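Local coordinates for jacalin-type lectin domain-containing protein (Musa acuminata, PDB 7KMV) that probably binds mannose-type sugars as a mannose-specific jacalin-related lectin, at residues W18-A23 and F44-L49. The protein carries 1 engineered substitution. Residues are numbered along the deposited sequence; the frame is centred on the assembly and turned at random.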
loop_
_atom_site.group_PDB
_atom_site.type_symbol
_atom_site.label_atom_id
_atom_site.label_comp_id
_atom_site.label_asym_id
_atom_site.label_seq_id
_atom_site.Cartn_x
_atom_site.Cartn_y
_atom_site.Cartn_z
ATOM N N TRP A 18 -0.559 -18.581 -2.562
ATOM C CA TRP A 18 0.690 -18.869 -1.861
ATOM C C TRP A 18 0.880 -17.857 -0.766
ATOM O O TRP A 18 0.397 -16.714 -0.867
ATOM C CB TRP A 18 1.900 -18.913 -2.783
ATOM C CG TRP A 18 2.154 -17.673 -3.576
ATOM C CD1 TRP A 18 1.723 -17.421 -4.842
ATOM C CD2 TRP A 18 3.056 -16.603 -3.238
ATOM N NE1 TRP A 18 2.253 -16.242 -5.301
ATOM C CE2 TRP A 18 3.079 -15.716 -4.339
ATOM C CE3 TRP A 18 3.803 -16.280 -2.094
ATOM C CZ2 TRP A 18 3.812 -14.519 -4.324
ATOM C CZ3 TRP A 18 4.569 -15.129 -2.099
ATOM C CH2 TRP A 18 4.569 -14.257 -3.201
ATOM N N ASP A 19 1.557 -18.282 0.294
ATOM C CA ASP A 19 1.730 -17.438 1.466
ATOM C C ASP A 19 2.985 -17.849 2.209
ATOM O O ASP A 19 3.044 -18.930 2.785
ATOM C CB ASP A 19 0.476 -17.552 2.362
ATOM C CG ASP A 19 0.381 -16.490 3.441
ATOM O OD1 ASP A 19 1.433 -15.903 3.799
ATOM O OD2 ASP A 19 -0.738 -16.231 3.910
ATOM N N MET A 20 3.977 -16.967 2.201
ATOM C CA MET A 20 5.268 -17.145 2.859
ATOM C C MET A 20 5.134 -17.056 4.403
ATOM O O MET A 20 5.934 -17.656 5.131
ATOM C CB MET A 20 6.207 -16.023 2.377
ATOM C CG MET A 20 7.639 -16.235 2.723
ATOM S SD MET A 20 8.591 -14.736 2.550
ATOM C CE MET A 20 9.028 -14.446 4.317
ATOM N N GLY A 21 4.189 -16.230 4.853
ATOM C CA GLY A 21 4.007 -15.874 6.256
ATOM C C GLY A 21 5.009 -14.773 6.594
ATOM O O GLY A 21 5.889 -14.482 5.777
ATOM N N PRO A 22 4.917 -14.092 7.762
ATOM C CA PRO A 22 5.925 -13.057 8.072
ATOM C C PRO A 22 7.237 -13.655 8.567
ATOM O O PRO A 22 7.236 -14.744 9.148
ATOM C CB PRO A 22 5.261 -12.249 9.195
ATOM C CG PRO A 22 4.411 -13.265 9.913
ATOM C CD PRO A 22 3.946 -14.261 8.864
ATOM N N ALA A 23 8.348 -12.947 8.370
ATOM C CA ALA A 23 9.650 -13.405 8.866
ATOM C C ALA A 23 10.389 -12.240 9.470
ATOM O O ALA A 23 10.413 -11.156 8.883
ATOM C CB ALA A 23 10.479 -14.027 7.741
ATOM N N PHE A 44 14.610 -16.702 4.056
ATOM C CA PHE A 44 14.305 -15.963 5.274
ATOM C C PHE A 44 14.687 -16.795 6.486
ATOM O O PHE A 44 14.825 -18.016 6.368
ATOM C CB PHE A 44 12.802 -15.609 5.297
ATOM C CG PHE A 44 11.878 -16.794 5.130
ATOM C CD1 PHE A 44 11.484 -17.553 6.230
ATOM C CD2 PHE A 44 11.416 -17.165 3.875
ATOM C CE1 PHE A 44 10.667 -18.674 6.066
ATOM C CE2 PHE A 44 10.581 -18.277 3.716
ATOM C CZ PHE A 44 10.197 -19.011 4.816
ATOM N N THR A 45 14.855 -16.132 7.647
ATOM C CA THR A 45 15.211 -16.819 8.892
ATOM C C THR A 45 14.234 -16.402 9.958
ATOM O O THR A 45 13.984 -15.205 10.119
ATOM C CB THR A 45 16.691 -16.540 9.272
ATOM O OG1 THR A 45 17.532 -17.008 8.220
ATOM C CG2 THR A 45 17.106 -17.230 10.568
ATOM N N ARG A 46 13.627 -17.391 10.638
ATOM C CA ARG A 46 12.649 -17.160 11.718
ATOM C C ARG A 46 12.537 -18.396 12.594
ATOM O O ARG A 46 12.586 -19.542 12.102
ATOM C CB ARG A 46 11.254 -16.781 11.174
ATOM C CG ARG A 46 10.584 -17.881 10.327
ATOM C CD ARG A 46 9.264 -17.403 9.763
ATOM N NE ARG A 46 8.636 -18.457 8.984
ATOM C CZ ARG A 46 7.861 -18.266 7.923
ATOM N NH1 ARG A 46 7.595 -17.033 7.497
ATOM N NH2 ARG A 46 7.354 -19.303 7.271
ATOM N N TYR A 47 12.375 -18.156 13.899
ATOM C CA TYR A 47 12.201 -19.199 14.909
ATOM C C TYR A 47 13.344 -20.245 14.910
ATOM O O TYR A 47 13.115 -21.396 15.276
ATOM C CB TYR A 47 10.796 -19.838 14.775
ATOM C CG TYR A 47 9.702 -18.807 14.913
ATOM C CD1 TYR A 47 9.265 -18.389 16.166
ATOM C CD2 TYR A 47 9.156 -18.186 13.791
ATOM C CE1 TYR A 47 8.271 -17.428 16.300
ATOM C CE2 TYR A 47 8.153 -17.228 13.914
ATOM C CZ TYR A 47 7.725 -16.844 15.171
ATOM O OH TYR A 47 6.745 -15.897 15.299
ATOM N N GLY A 48 14.562 -19.799 14.573
ATOM C CA GLY A 48 15.777 -20.606 14.620
ATOM C C GLY A 48 16.134 -21.379 13.364
ATOM O O GLY A 48 17.130 -22.108 13.368
ATOM N N LEU A 49 15.346 -21.221 12.275
ATOM C CA LEU A 49 15.622 -21.921 11.012
ATOM C C LEU A 49 15.581 -20.986 9.822
ATOM O O LEU A 49 14.795 -20.040 9.806
ATOM C CB LEU A 49 14.608 -23.051 10.777
ATOM C CG LEU A 49 14.785 -24.367 11.573
ATOM C CD1 LEU A 49 13.759 -25.360 11.125
ATOM C CD2 LEU A 49 16.168 -24.995 11.363
#
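The backbone carbonyl O of M20 is gripped by both terminal nitrogens of R46, in a jacalin-type beta-prism where the chain at 20-23, on its way from strand 16-19 of one sheet into strand 25-33 of the next, passes the end of strand 37-46. R46 NH2 comes almost straight in line with that carbonyl, 3.1 Å from M20 O; NH1 also donates to it, bent to a C=O...N angle of 137°. The oxygen lies in the guanidinium plane. NH1 reaches a second carbonyl, P22 O, at 2.8 Å, from above the plane of that peptide. Three bonds to two carbonyls fix the turn of the guanidinium. R46 gets there with a chain extended from CG to NE (chi3 -179°), its CD passing 4.1 Å from A23 CA. F44 CE1 sits over the centre of one guanidinium face, 3.4 Å from its plane; the ring is inclined to it. The bend at chi3 (114°) brings the M20 methyl over one face of the F44 ring, CE 4.1 Å from its centroid, a CH-pi contact; SD sits obliquely, making the pair Met-aromatic. A23 CB packs on F44 CB at 3.7 Å. R46 opens the type I' turn to L49 that joins strands 37-46 and 49-56. Within 18-23, D19, salt-bridged to K6, closes an Asx turn: G21 N donates to D19 OD1 at 3.0 Å, on the anti side of the carboxylate.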